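Local atomic coordinates of uncharacterized protein (PDB entry 2PYQ), a protein that is of unknown function, a small, mainly helical, single-chain member of the DUF2853 family from the bacterium Jannaschia. Residues D25-C36 with A97-K105; L56-L64 with D72-I80. All coordinates share one frame; numbering follows the deposited sequence.

In the fold
Two helix crossings, their centres about 16 Å apart, organise this small helical chain. Contact 1 brings helix 26-36 against helix 96-106, which are distant in sequence; contact 2 joins helix 53-65 to helix 74-87, and both of its segments fall between those of contact 1 along the chain. Helix 96-106 connects the two, because it faces both: Tyr-100 takes part in contact 1 and also stacks on Phe-63, while Leu-103 packs on Ile-59 and reaches the backbone of Gly-79. Early, middle and late parts of the chain are in this way tied into one compact body.

Contact 1 (D25-C36 with A97-K105); sequences DMALLEKVTKGC and AVVYYMLTK
The hydroxyl of Tyr-101 takes a hydrogen bond from a backbone amide at the very start of the opposing helix: Asp-25 N to Tyr-101 OH is 2.8 Å, nearly straight at 165°. Asp-25 is also the N-cap of helix 26-36, its OD1 accepting from Leu-28 N from above the carboxylate plane, so one residue caps its own helix and ties it to helix 96-106. The Tyr-101 ring reaches this point because chi1 of 173° swings CG away from its own backbone N and lays the ring along helix 26-36. Asp-25 O lies at the ring edge, 3.6 Å from Tyr-101 CE2. Leu-28 approaches the ring obliquely, CD2 3.7 Å from Tyr-101 CE2, and the same methyl meets the bent aliphatic chain of Lys-105, whose ammonium pairs with Glu-110. The two segments pack as a crossed, roughly antiparallel helix pair within the helical DUF2853 fold, their directions 124° apart and their axes 9.3 Å at closest approach. A phenylalanine in place of Tyr-101 would probably keep much of the leucine packing but leave the amide of Asp-25 without its acceptor. Farther along helix 26-36, Val-32 CG1 sits 3.5 Å from Ala-97 O and also against Tyr-100 CB. In the last turn, Cys-36 SG rests 3.9 Å from Ala-97 CA and makes an oblique sulfur-aromatic contact with the Tyr-100 ring, 5.0 Å from its centroid.

Contact 2 (L56-L64 with D72-I80); sequences LETIKKNFL and DSESLMGGI
Ile-80 is the knob of this interface, and Leu-56, Ile-59, Lys-60 and Leu-64 form the hollow that receives it. Its CD1 goes in deepest, 3.6 Å from Leu-64 CD1 and 3.7 Å from the carbonyl O of Leu-56, with the CB of Lys-60 and the CG2 of Ile-59 completing the walls. The shorter branch, CG2, instead lies against Leu-56 CD2 at 3.7 Å, as the two side chains run past each other in opposite senses. Leu-64 answers from helix 53-65: its CD1 methyl fits between Ile-80 and the CB of Leu-76.

Beside this apolar ground lies Met-77, modelled as selenomethionine. The bend at chi2 brings its selenium to Leu-56 CB, 3.9 Å away, and that at chi3 turns the methyl CE to the carboxylate of Glu-57, 3.6 Å from Glu-57 OE2. Lys-60 runs straight out, CG anti to the backbone N (chi1 179°), and crosses Leu-76 and Met-77 at about a right angle. Its ammonium emerges beyond them to form a salt bridge with Asp-72, NZ to OD1 2.9 Å, on the syn side of the carboxylate but tilted 25° out of its plane. Two waters also accept from NZ: one donates to Asp-72 OD2, and the other bridges to Ser-73 O while accepting from Met-77 N, so a charged, hydrated border finishes the apolar face. With segment axes 10.0 Å apart at their closest, the two helices, successive in the chain and joined by a short connection, make a helix-loop-helix unit with a knob-into-hole crossing.

Contact 1 (D25-C36 with A97-K105)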
ATOM      1  N   ASP A  25      10.255  -1.041  -6.748  1.00 24.06           N
ATOM      2  CA  ASP A  25      10.206  -0.436  -8.094  1.00 23.06           C
ATOM      3  C   ASP A  25       9.882   1.022  -7.787  1.00 22.97           C
ATOM      4  O   ASP A  25       8.737   1.368  -7.491  1.00 24.35           O
ATOM      5  CB  ASP A  25       9.148  -1.126  -8.949  1.00 24.33           C
ATOM      6  CG  ASP A  25       8.991  -0.521 -10.332  1.00 30.22           C
ATOM      7  OD1 ASP A  25       9.388   0.639 -10.609  1.00 31.67           O
ATOM      8  OD2 ASP A  25       8.417  -1.246 -11.174  1.00 33.58           O
HETATM    9  N   MSE A  26      10.899   1.868  -7.792  1.00 21.91           N
HETATM   10  CA  MSE A  26      10.734   3.278  -7.384  1.00 21.48           C
HETATM   11  C   MSE A  26       9.782   4.073  -8.275  1.00 23.79           C
HETATM   12  O   MSE A  26       9.047   4.931  -7.782  1.00 24.21           O
HETATM   13  CB  MSE A  26      12.093   4.002  -7.289  1.00 22.47           C
HETATM   14  CG  MSE A  26      13.018   3.424  -6.213  1.00 25.81           C
HETATM   15 SE   MSE A  26      12.296   3.473  -4.404  0.75 29.36          SE
HETATM   16  CE  MSE A  26      12.184   5.344  -4.159  1.00 24.00           C
ATOM     17  N   ALA A  27       9.826   3.786  -9.580  1.00 25.52           N
ATOM     18  CA  ALA A  27       8.932   4.451 -10.533  1.00 24.28           C
ATOM     19  C   ALA A  27       7.486   4.133 -10.164  1.00 22.49           C
ATOM     20  O   ALA A  27       6.681   5.035 -10.079  1.00 24.94           O
ATOM     21  CB  ALA A  27       9.241   3.997 -11.948  1.00 26.96           C
ATOM     22  N   LEU A  28       7.175   2.864  -9.901  1.00 20.78           N
ATOM     23  CA  LEU A  28       5.819   2.491  -9.485  1.00 20.31           C
ATOM     24  C   LEU A  28       5.462   3.094  -8.133  1.00 20.75           C
ATOM     25  O   LEU A  28       4.350   3.608  -7.955  1.00 21.60           O
ATOM     26  CB  LEU A  28       5.659   0.972  -9.451  1.00 20.14           C
ATOM     27  CG  LEU A  28       4.281   0.438  -9.058  1.00 20.18           C
ATOM     28  CD1 LEU A  28       3.197   0.955  -9.996  1.00 20.07           C
ATOM     29  CD2 LEU A  28       4.314  -1.078  -8.949  1.00 19.99           C
ATOM     30  N   LEU A  29       6.370   2.972  -7.171  1.00 19.72           N
ATOM     31  CA  LEU A  29       6.140   3.513  -5.832  1.00 20.30           C
ATOM     32  C   LEU A  29       5.790   5.003  -5.875  1.00 20.28           C
ATOM     33  O   LEU A  29       4.883   5.432  -5.176  1.00 21.11           O
ATOM     34  CB  LEU A  29       7.359   3.269  -4.917  1.00 21.31           C
ATOM     35  CG  LEU A  29       7.198   3.689  -3.449  1.00 20.57           C
ATOM     36  CD1 LEU A  29       5.966   3.022  -2.732  1.00 19.13           C
ATOM     37  CD2 LEU A  29       8.513   3.355  -2.717  1.00 21.16           C
ATOM     38  N   GLU A  30       6.478   5.762  -6.709  1.00 21.01           N
ATOM     39  CA  GLU A  30       6.145   7.196  -6.881  1.00 21.81           C
ATOM     40  C   GLU A  30       4.712   7.414  -7.436  1.00 23.45           C
ATOM     41  O   GLU A  30       3.988   8.283  -6.931  1.00 25.88           O
ATOM     42  CB  GLU A  30       7.197   7.911  -7.758  1.00 24.06           C
ATOM     43  CG  GLU A  30       6.892   9.369  -8.086  1.00 29.43           C
ATOM     44  CD  GLU A  30       6.717  10.226  -6.846  1.00 40.55           C
ATOM     45  OE1 GLU A  30       7.710  10.322  -6.123  1.00 48.07           O
ATOM     46  OE2 GLU A  30       5.617  10.802  -6.596  1.00 42.99           O
ATOM     47  N   LYS A  31       4.311   6.602  -8.414  1.00 21.60           N
ATOM     48  CA  LYS A  31       2.963   6.675  -9.015  1.00 21.75           C
ATOM     49  C   LYS A  31       1.892   6.340  -7.976  1.00 21.17           C
ATOM     50  O   LYS A  31       0.845   6.991  -7.925  1.00 22.25           O
ATOM     51  CB  LYS A  31       2.880   5.736 -10.225  1.00 21.66           C
ATOM     52  CG  LYS A  31       3.836   6.119 -11.337  1.00 22.49           C
ATOM     53  CD  LYS A  31       3.948   5.087 -12.427  1.00 22.47           C
ATOM     54  CE  LYS A  31       5.146   5.369 -13.332  1.00 29.07           C
ATOM     55  NZ  LYS A  31       5.352   4.319 -14.353  1.00 33.45           N
ATOM     56  N   VAL A  32       2.143   5.295  -7.175  1.00 20.35           N
ATOM     57  CA  VAL A  32       1.219   4.896  -6.090  1.00 20.92           C
ATOM     58  C   VAL A  32       1.094   6.013  -5.038  1.00 21.76           C
ATOM     59  O   VAL A  32       0.006   6.313  -4.559  1.00 23.62           O
ATOM     60  CB  VAL A  32       1.662   3.548  -5.410  1.00 21.44           C
ATOM     61  CG1 VAL A  32       0.787   3.241  -4.205  1.00 20.73           C
ATOM     62  CG2 VAL A  32       1.586   2.433  -6.413  1.00 18.78           C
ATOM     63  N   THR A  33       2.225   6.623  -4.707  1.00 21.40           N
ATOM     64  CA  THR A  33       2.271   7.699  -3.726  1.00 23.18           C
ATOM     65  C   THR A  33       1.484   8.915  -4.204  1.00 25.03           C
ATOM     66  O   THR A  33       0.730   9.503  -3.422  1.00 28.93           O
ATOM     67  CB  THR A  33       3.722   8.042  -3.369  1.00 23.43           C
ATOM     68  OG1 THR A  33       4.335   6.867  -2.799  1.00 22.90           O
ATOM     69  CG2 THR A  33       3.784   9.194  -2.367  1.00 24.10           C
ATOM     70  N   LYS A  34       1.634   9.272  -5.483  1.00 24.46           N
ATOM     71  CA  LYS A  34       0.843  10.363  -6.067  1.00 23.45           C
ATOM     72  C   LYS A  34      -0.651  10.102  -5.877  1.00 25.48           C
ATOM     73  O   LYS A  34      -1.388  11.009  -5.430  1.00 29.93           O
ATOM     74  CB  LYS A  34       1.160  10.580  -7.548  1.00 23.99           C
ATOM     75  CG  LYS A  34       2.458  11.296  -7.808  1.00 27.82           C
ATOM     76  CD  LYS A  34       2.481  11.867  -9.223  1.00 30.27           C
ATOM     77  CE  LYS A  34       3.711  12.738  -9.510  1.00 32.67           C
ATOM     78  NZ  LYS A  34       4.991  11.913  -9.535  1.00 33.94           N
ATOM     79  N   GLY A  35      -1.084   8.883  -6.154  1.00 24.23           N
ATOM     80  CA  GLY A  35      -2.484   8.498  -6.014  1.00 29.77           C
ATOM     81  C   GLY A  35      -3.043   8.537  -4.623  1.00 34.32           C
ATOM     82  O   GLY A  35      -4.242   8.776  -4.454  1.00 35.92           O
ATOM     83  N   CYS A  36      -2.182   8.315  -3.622  1.00 35.35           N
ATOM     84  CA  CYS A  36      -2.589   8.393  -2.196  1.00 36.63           C
ATOM     85  C   CYS A  36      -2.849   9.818  -1.733  1.00 40.14           C
ATOM     86  O   CYS A  36      -3.697   9.993  -0.851  1.00 43.89           O
ATOM     87  CB  CYS A  36      -1.561   7.708  -1.296  1.00 34.18           C
ATOM     88  SG  CYS A  36      -1.560   5.941  -1.571  1.00 42.56           S
ATOM     89  N   ALA A  97       0.361   3.652   1.291  1.00 20.91           N
ATOM     90  CA  ALA A  97       1.087   3.604   0.005  1.00 22.12           C
ATOM     91  C   ALA A  97       1.821   2.271  -0.170  1.00 20.17           C
ATOM     92  O   ALA A  97       1.809   1.713  -1.266  1.00 19.46           O
ATOM     93  CB  ALA A  97       2.080   4.804  -0.130  1.00 21.59           C
ATOM     94  N   VAL A  98       2.420   1.758   0.912  1.00 18.74           N
ATOM     95  CA  VAL A  98       3.133   0.484   0.865  1.00 18.34           C
ATOM     96  C   VAL A  98       2.145  -0.658   0.633  1.00 17.94           C
ATOM     97  O   VAL A  98       2.399  -1.541  -0.190  1.00 18.07           O
ATOM     98  CB  VAL A  98       3.969   0.252   2.128  1.00 18.70           C
ATOM     99  CG1 VAL A  98       4.593  -1.140   2.106  1.00 18.44           C
ATOM    100  CG2 VAL A  98       5.040   1.357   2.263  1.00 19.20           C
ATOM    101  N   VAL A  99       1.015  -0.619   1.315  1.00 19.46           N
ATOM    102  CA  VAL A  99      -0.044  -1.642   1.126  1.00 18.50           C
ATOM    103  C   VAL A  99      -0.579  -1.618  -0.304  1.00 17.83           C
ATOM    104  O   VAL A  99      -0.714  -2.663  -0.944  1.00 17.42           O
ATOM    105  CB  VAL A  99      -1.181  -1.465   2.150  1.00 18.48           C
ATOM    106  CG1 VAL A  99      -2.373  -2.420   1.850  1.00 18.42           C
ATOM    107  CG2 VAL A  99      -0.631  -1.683   3.558  1.00 18.90           C
ATOM    108  N   TYR A 100      -0.866  -0.426  -0.810  1.00 18.74           N
ATOM    109  CA  TYR A 100      -1.366  -0.252  -2.197  1.00 17.88           C
ATOM    110  C   TYR A 100      -0.334  -0.727  -3.213  1.00 18.39           C
ATOM    111  O   TYR A 100      -0.692  -1.392  -4.172  1.00 18.90           O
ATOM    112  CB  TYR A 100      -1.831   1.190  -2.445  1.00 18.43           C
ATOM    113  CG  TYR A 100      -3.180   1.536  -1.798  1.00 25.41           C
ATOM    114  CD1 TYR A 100      -3.749   0.763  -0.764  1.00 27.14           C
ATOM    115  CD2 TYR A 100      -3.855   2.712  -2.177  1.00 28.02           C
ATOM    116  CE1 TYR A 100      -4.960   1.085  -0.173  1.00 30.80           C
ATOM    117  CE2 TYR A 100      -5.090   3.076  -1.554  1.00 29.89           C
ATOM    118  CZ  TYR A 100      -5.631   2.236  -0.569  1.00 32.87           C
ATOM    119  OH  TYR A 100      -6.842   2.556   0.052  1.00 36.94           O
ATOM    120  N   TYR A 101       0.932  -0.409  -3.002  1.00 17.52           N
ATOM    121  CA  TYR A 101       2.013  -0.855  -3.866  1.00 17.37           C
ATOM    122  C   TYR A 101       2.034  -2.384  -3.901  1.00 19.32           C
ATOM    123  O   TYR A 101       2.080  -2.986  -4.961  1.00 17.97           O
ATOM    124  CB  TYR A 101       3.361  -0.321  -3.360  1.00 17.58           C
ATOM    125  CG  TYR A 101       4.571  -0.869  -4.090  1.00 17.59           C
ATOM    126  CD1 TYR A 101       5.139  -2.112  -3.727  1.00 17.62           C
ATOM    127  CD2 TYR A 101       5.151  -0.175  -5.136  1.00 17.95           C
ATOM    128  CE1 TYR A 101       6.238  -2.636  -4.386  1.00 18.10           C
ATOM    129  CE2 TYR A 101       6.269  -0.678  -5.806  1.00 19.04           C
ATOM    130  CZ  TYR A 101       6.802  -1.915  -5.434  1.00 21.10           C
ATOM    131  OH  TYR A 101       7.889  -2.403  -6.122  1.00 24.45           O
HETATM  132  N   MSE A 102       2.005  -2.995  -2.714  1.00 18.18           N
HETATM  133  CA  MSE A 102       2.059  -4.479  -2.621  0.50 16.99           C
HETATM  134  C   MSE A 102       0.851  -5.128  -3.295  1.00 16.59           C
HETATM  135  O   MSE A 102       1.023  -6.132  -3.973  1.00 16.48           O
HETATM  136  CB  MSE A 102       2.232  -4.956  -1.173  0.50 16.85           C
HETATM  137  CG  MSE A 102       3.654  -4.813  -0.669  0.50 17.28           C
HETATM  138 SE   MSE A 102       3.878  -5.798   1.012  0.38 23.71          SE
HETATM  139  CE  MSE A 102       3.255  -4.568   1.722  0.50 18.22           C
ATOM    140  N   LEU A 103      -0.334  -4.577  -3.116  1.00 16.74           N
ATOM    141  CA  LEU A 103      -1.527  -5.121  -3.771  1.00 17.16           C
ATOM    142  C   LEU A 103      -1.429  -4.993  -5.303  1.00 19.02           C
ATOM    143  O   LEU A 103      -1.790  -5.920  -6.034  1.00 19.52           O
ATOM    144  CB  LEU A 103      -2.798  -4.448  -3.277  1.00 17.76           C
ATOM    145  CG  LEU A 103      -3.173  -4.771  -1.816  1.00 18.93           C
ATOM    146  CD1 LEU A 103      -4.231  -3.828  -1.334  1.00 17.87           C
ATOM    147  CD2 LEU A 103      -3.624  -6.229  -1.695  1.00 17.36           C
ATOM    148  N   THR A 104      -0.971  -3.838  -5.779  1.00 17.29           N
ATOM    149  CA  THR A 104      -0.784  -3.621  -7.230  1.00 18.77           C
ATOM    150  C   THR A 104       0.166  -4.676  -7.842  1.00 19.46           C
ATOM    151  O   THR A 104      -0.157  -5.287  -8.899  1.00 20.00           O
ATOM    152  CB  THR A 104      -0.274  -2.181  -7.504  1.00 17.84           C
ATOM    153  OG1 THR A 104      -1.215  -1.238  -6.969  1.00 19.02           O
ATOM    154  CG2 THR A 104      -0.141  -1.944  -8.984  1.00 18.34           C
ATOM    155  N   LYS A 105       1.320  -4.873  -7.207  1.00 18.04           N
ATOM    156  CA  LYS A 105       2.245  -5.979  -7.535  1.00 20.88           C
ATOM    157  C   LYS A 105       1.599  -7.374  -7.483  1.00 19.45           C
ATOM    158  O   LYS A 105       1.755  -8.135  -8.384  1.00 17.31           O
ATOM    159  CB  LYS A 105       3.489  -5.958  -6.661  1.00 22.56           C
ATOM    160  CG  LYS A 105       4.457  -4.881  -6.880  1.00 26.11           C
ATOM    161  CD  LYS A 105       4.650  -4.652  -8.218  1.00 30.44           C
ATOM    162  CE  LYS A 105       6.030  -4.543  -8.498  1.00 32.87           C
ATOM    163  NZ  LYS A 105       6.321  -5.364  -9.715  1.00 34.81           N
TER

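Contact 2 (L56-L64 with D72-I80)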
ATOM      1  N   LEU A  56     -10.320  -2.931   5.772  1.00 26.02           N
ATOM      2  CA  LEU A  56      -9.965  -3.900   4.737  1.00 24.62           C
ATOM      3  C   LEU A  56     -11.070  -4.027   3.700  1.00 24.54           C
ATOM      4  O   LEU A  56     -10.763  -4.156   2.511  1.00 25.95           O
ATOM      5  CB  LEU A  56      -9.611  -5.260   5.325  1.00 24.84           C
ATOM      6  CG  LEU A  56      -8.476  -5.255   6.346  1.00 24.94           C
ATOM      7  CD1 LEU A  56      -8.190  -6.704   6.716  1.00 26.21           C
ATOM      8  CD2 LEU A  56      -7.201  -4.540   5.889  1.00 23.73           C
ATOM      9  N   GLU A  57     -12.340  -3.987   4.112  1.00 24.10           N
ATOM     10  CA  GLU A  57     -13.475  -3.998   3.154  1.00 26.19           C
ATOM     11  C   GLU A  57     -13.456  -2.751   2.246  1.00 26.46           C
ATOM     12  O   GLU A  57     -13.863  -2.832   1.079  1.00 25.76           O
ATOM     13  CB  GLU A  57     -14.852  -4.108   3.851  1.00 27.88           C
ATOM     14  CG  GLU A  57     -15.123  -5.390   4.649  1.00 32.09           C
ATOM     15  CD  GLU A  57     -15.049  -6.656   3.839  1.00 38.68           C
ATOM     16  OE1 GLU A  57     -15.202  -6.617   2.586  1.00 40.38           O
ATOM     17  OE2 GLU A  57     -14.855  -7.740   4.478  1.00 39.85           O
ATOM     18  N   THR A  58     -12.999  -1.626   2.796  1.00 27.30           N
ATOM     19  CA  THR A  58     -12.887  -0.362   2.069  1.00 26.78           C
ATOM     20  C   THR A  58     -11.761  -0.420   1.047  1.00 24.80           C
ATOM     21  O   THR A  58     -11.913   0.096  -0.062  1.00 25.66           O
ATOM     22  CB  THR A  58     -12.710   0.835   3.035  1.00 28.38           C
ATOM     23  OG1 THR A  58     -13.936   0.982   3.806  1.00 30.34           O
ATOM     24  CG2 THR A  58     -12.440   2.142   2.267  1.00 27.51           C
ATOM     25  N   ILE A  59     -10.634  -1.040   1.414  1.00 23.91           N
ATOM     26  CA  ILE A  59      -9.514  -1.233   0.454  1.00 21.88           C
ATOM     27  C   ILE A  59     -10.006  -2.130  -0.668  1.00 21.50           C
ATOM     28  O   ILE A  59      -9.756  -1.843  -1.824  1.00 22.54           O
ATOM     29  CB  ILE A  59      -8.265  -1.818   1.124  1.00 22.85           C
ATOM     30  CG1 ILE A  59      -7.669  -0.810   2.129  1.00 24.17           C
ATOM     31  CG2 ILE A  59      -7.185  -2.193   0.091  1.00 19.89           C
ATOM     32  CD1 ILE A  59      -6.636  -1.389   3.025  1.00 23.93           C
ATOM     33  N   LYS A  60     -10.757  -3.176  -0.342  1.00 21.42           N
ATOM     34  CA  LYS A  60     -11.305  -4.071  -1.352  1.00 21.40           C
ATOM     35  C   LYS A  60     -12.243  -3.345  -2.311  1.00 25.39           C
ATOM     36  O   LYS A  60     -12.093  -3.454  -3.550  1.00 25.66           O
ATOM     37  CB  LYS A  60     -12.022  -5.264  -0.704  1.00 21.87           C
ATOM     38  CG  LYS A  60     -12.644  -6.227  -1.690  1.00 22.01           C
ATOM     39  CD  LYS A  60     -13.302  -7.387  -0.989  1.00 23.86           C
ATOM     40  CE  LYS A  60     -14.284  -8.098  -1.903  1.00 23.68           C
ATOM     41  NZ  LYS A  60     -14.981  -9.235  -1.246  1.00 24.99           N
ATOM     42  N   LYS A  61     -13.199  -2.600  -1.768  1.00 25.89           N
ATOM     43  CA  LYS A  61     -14.205  -1.934  -2.618  1.00 26.58           C
ATOM     44  C   LYS A  61     -13.643  -0.713  -3.340  1.00 26.66           C
ATOM     45  O   LYS A  61     -13.831  -0.581  -4.541  1.00 30.27           O
ATOM     46  CB  LYS A  61     -15.516  -1.602  -1.833  1.00 26.11           C
ATOM     47  CG  LYS A  61     -15.435  -0.477  -0.865  1.00 26.47           C
ATOM     48  CD  LYS A  61     -16.710  -0.321  -0.051  1.00 30.17           C
ATOM     49  CE  LYS A  61     -16.623   0.906   0.879  1.00 30.74           C
ATOM     50  NZ  LYS A  61     -17.778   0.963   1.819  1.00 32.11           N
ATOM     51  N   ASN A  62     -12.939   0.143  -2.628  1.00 28.81           N
ATOM     52  CA  ASN A  62     -12.472   1.424  -3.205  1.00 32.54           C
ATOM     53  C   ASN A  62     -11.167   1.340  -3.961  1.00 32.41           C
ATOM     54  O   ASN A  62     -11.039   2.033  -4.961  1.00 36.79           O
ATOM     55  CB  ASN A  62     -12.395   2.548  -2.156  1.00 33.81           C
ATOM     56  CG  ASN A  62     -13.757   2.951  -1.630  1.00 36.93           C
ATOM     57  OD1 ASN A  62     -14.790   2.677  -2.248  1.00 36.99           O
ATOM     58  ND2 ASN A  62     -13.760   3.624  -0.489  1.00 39.33           N
ATOM     59  N   PHE A  63     -10.214   0.525  -3.514  1.00 27.26           N
ATOM     60  CA  PHE A  63      -8.936   0.416  -4.223  1.00 25.81           C
ATOM     61  C   PHE A  63      -8.912  -0.753  -5.220  1.00 25.26           C
ATOM     62  O   PHE A  63      -8.727  -0.540  -6.399  1.00 26.88           O
ATOM     63  CB  PHE A  63      -7.758   0.350  -3.256  1.00 26.98           C
ATOM     64  CG  PHE A  63      -6.434   0.294  -3.953  1.00 24.78           C
ATOM     65  CD1 PHE A  63      -5.943   1.422  -4.624  1.00 22.64           C
ATOM     66  CD2 PHE A  63      -5.676  -0.900  -3.986  1.00 23.58           C
ATOM     67  CE1 PHE A  63      -4.716   1.379  -5.305  1.00 22.43           C
ATOM     68  CE2 PHE A  63      -4.453  -0.936  -4.654  1.00 22.70           C
ATOM     69  CZ  PHE A  63      -3.974   0.198  -5.332  1.00 22.23           C
ATOM     70  N   LEU A  64      -9.115  -1.984  -4.752  1.00 23.35           N
ATOM     71  CA  LEU A  64      -9.025  -3.157  -5.635  1.00 21.49           C
ATOM     72  C   LEU A  64     -10.070  -3.168  -6.712  1.00 23.55           C
ATOM     73  O   LEU A  64      -9.744  -3.333  -7.892  1.00 24.91           O
ATOM     74  CB  LEU A  64      -9.072  -4.485  -4.847  1.00 20.64           C
ATOM     75  CG  LEU A  64      -7.917  -4.703  -3.859  1.00 18.97           C
ATOM     76  CD1 LEU A  64      -8.097  -6.033  -3.160  1.00 18.94           C
ATOM     77  CD2 LEU A  64      -6.555  -4.630  -4.557  1.00 18.78           C
ATOM     78  N   ASP A  72     -15.114  -8.828  -7.858  1.00 31.58           N
ATOM     79  CA  ASP A  72     -15.416  -9.332  -6.509  1.00 32.20           C
ATOM     80  C   ASP A  72     -15.219 -10.837  -6.455  1.00 33.46           C
ATOM     81  O   ASP A  72     -15.879 -11.588  -7.169  1.00 36.26           O
ATOM     82  CB  ASP A  72     -16.881  -9.069  -6.101  1.00 35.08           C
ATOM     83  CG  ASP A  72     -17.118  -9.221  -4.594  1.00 38.83           C
ATOM     84  OD1 ASP A  72     -16.222  -9.680  -3.816  1.00 36.86           O
ATOM     85  OD2 ASP A  72     -18.243  -8.867  -4.150  1.00 41.65           O
ATOM     86  N   SER A  73     -14.293 -11.268  -5.595  1.00 31.05           N
ATOM     87  CA  SER A  73     -14.025 -12.700  -5.395  1.00 27.04           C
ATOM     88  C   SER A  73     -13.168 -12.883  -4.134  1.00 23.67           C
ATOM     89  O   SER A  73     -12.612 -11.902  -3.634  1.00 21.75           O
ATOM     90  CB  SER A  73     -13.295 -13.289  -6.602  1.00 25.62           C
ATOM     91  OG  SER A  73     -12.030 -12.677  -6.784  1.00 24.63           O
ATOM     92  N   GLU A  74     -13.094 -14.110  -3.676  1.00 22.46           N
ATOM     93  CA  GLU A  74     -12.335 -14.597  -2.415  1.00 22.23           C
ATOM     94  C   GLU A  74     -10.848 -14.098  -2.656  1.00 21.08           C
ATOM     95  O   GLU A  74     -10.194 -13.765  -1.678  1.00 20.82           O
ATOM     96  CB  GLU A  74     -12.455 -16.110  -2.154  1.00 26.34           C
ATOM     97  CG  GLU A  74     -11.636 -16.655  -1.006  1.00 29.39           C
ATOM     98  N   SER A  75     -10.335 -14.083  -3.885  1.00 20.58           N
ATOM     99  CA  SER A  75      -8.930 -13.689  -4.116  1.00 19.69           C
ATOM    100  C   SER A  75      -8.605 -12.262  -3.628  1.00 20.79           C
ATOM    101  O   SER A  75      -7.461 -11.987  -3.315  1.00 18.76           O
ATOM    102  CB  SER A  75      -8.568 -13.827  -5.576  1.00 19.46           C
ATOM    103  OG  SER A  75      -9.325 -12.946  -6.358  1.00 21.54           O
ATOM    104  N   LEU A  76      -9.611 -11.373  -3.557  1.00 19.75           N
ATOM    105  CA  LEU A  76      -9.366  -9.968  -3.141  1.00 19.54           C
ATOM    106  C   LEU A  76      -9.006  -9.847  -1.671  1.00 19.58           C
ATOM    107  O   LEU A  76      -7.936  -9.352  -1.335  1.00 19.06           O
ATOM    108  CB  LEU A  76     -10.541  -9.063  -3.497  1.00 20.17           C
ATOM    109  CG  LEU A  76     -10.875  -8.994  -4.988  1.00 20.29           C
ATOM    110  CD1 LEU A  76     -11.848  -7.814  -5.226  1.00 20.98           C
ATOM    111  CD2 LEU A  76      -9.673  -8.835  -5.902  1.00 19.57           C
HETATM  112  N   MSE A  77      -9.881 -10.337  -0.806  1.00 20.32           N
HETATM  113  CA  MSE A  77      -9.546 -10.343   0.624  1.00 20.56           C
HETATM  114  C   MSE A  77      -8.354 -11.266   0.893  1.00 20.12           C
HETATM  115  O   MSE A  77      -7.571 -10.993   1.766  1.00 20.55           O
HETATM  116  CB  MSE A  77     -10.752 -10.713   1.476  1.00 24.10           C
HETATM  117  CG  MSE A  77     -10.555 -10.496   2.956  1.00 27.40           C
HETATM  118 SE   MSE A  77     -10.072  -8.646   3.405  0.75 29.22          SE
HETATM  119  CE  MSE A  77     -11.636  -7.761   2.770  1.00 22.65           C
ATOM    120  N   GLY A  78      -8.213 -12.339   0.136  1.00 19.96           N
ATOM    121  CA  GLY A  78      -7.040 -13.223   0.264  1.00 19.64           C
ATOM    122  C   GLY A  78      -5.763 -12.465  -0.005  1.00 19.25           C
ATOM    123  O   GLY A  78      -4.781 -12.613   0.719  1.00 19.17           O
ATOM    124  N   GLY A  79      -5.782 -11.634  -1.040  1.00 18.44           N
ATOM    125  CA  GLY A  79      -4.631 -10.784  -1.389  1.00 17.85           C
ATOM    126  C   GLY A  79      -4.354  -9.730  -0.325  1.00 17.92           C
ATOM    127  O   GLY A  79      -3.206  -9.486   0.002  1.00 17.97           O
ATOM    128  N   ILE A  80      -5.413  -9.119   0.202  1.00 18.38           N
ATOM    129  CA  ILE A  80      -5.288  -8.117   1.275  1.00 18.64           C
ATOM    130  C   ILE A  80      -4.670  -8.793   2.524  1.00 20.41           C
ATOM    131  O   ILE A  80      -3.706  -8.288   3.090  1.00 19.52           O
ATOM    132  CB  ILE A  80      -6.617  -7.440   1.601  1.00 19.28           C
ATOM    133  CG1 ILE A  80      -7.031  -6.559   0.423  1.00 19.09           C
ATOM    134  CG2 ILE A  80      -6.475  -6.563   2.857  1.00 19.74           C
ATOM    135  CD1 ILE A  80      -8.460  -6.102   0.444  1.00 19.83           C
TER
HETATM  136  O   HOH W   1     -12.743 -11.079  -1.110  1.00 20.24           O
HETATM  137  O   HOH W   2     -17.749  -8.519  -1.632  1.00 32.85           O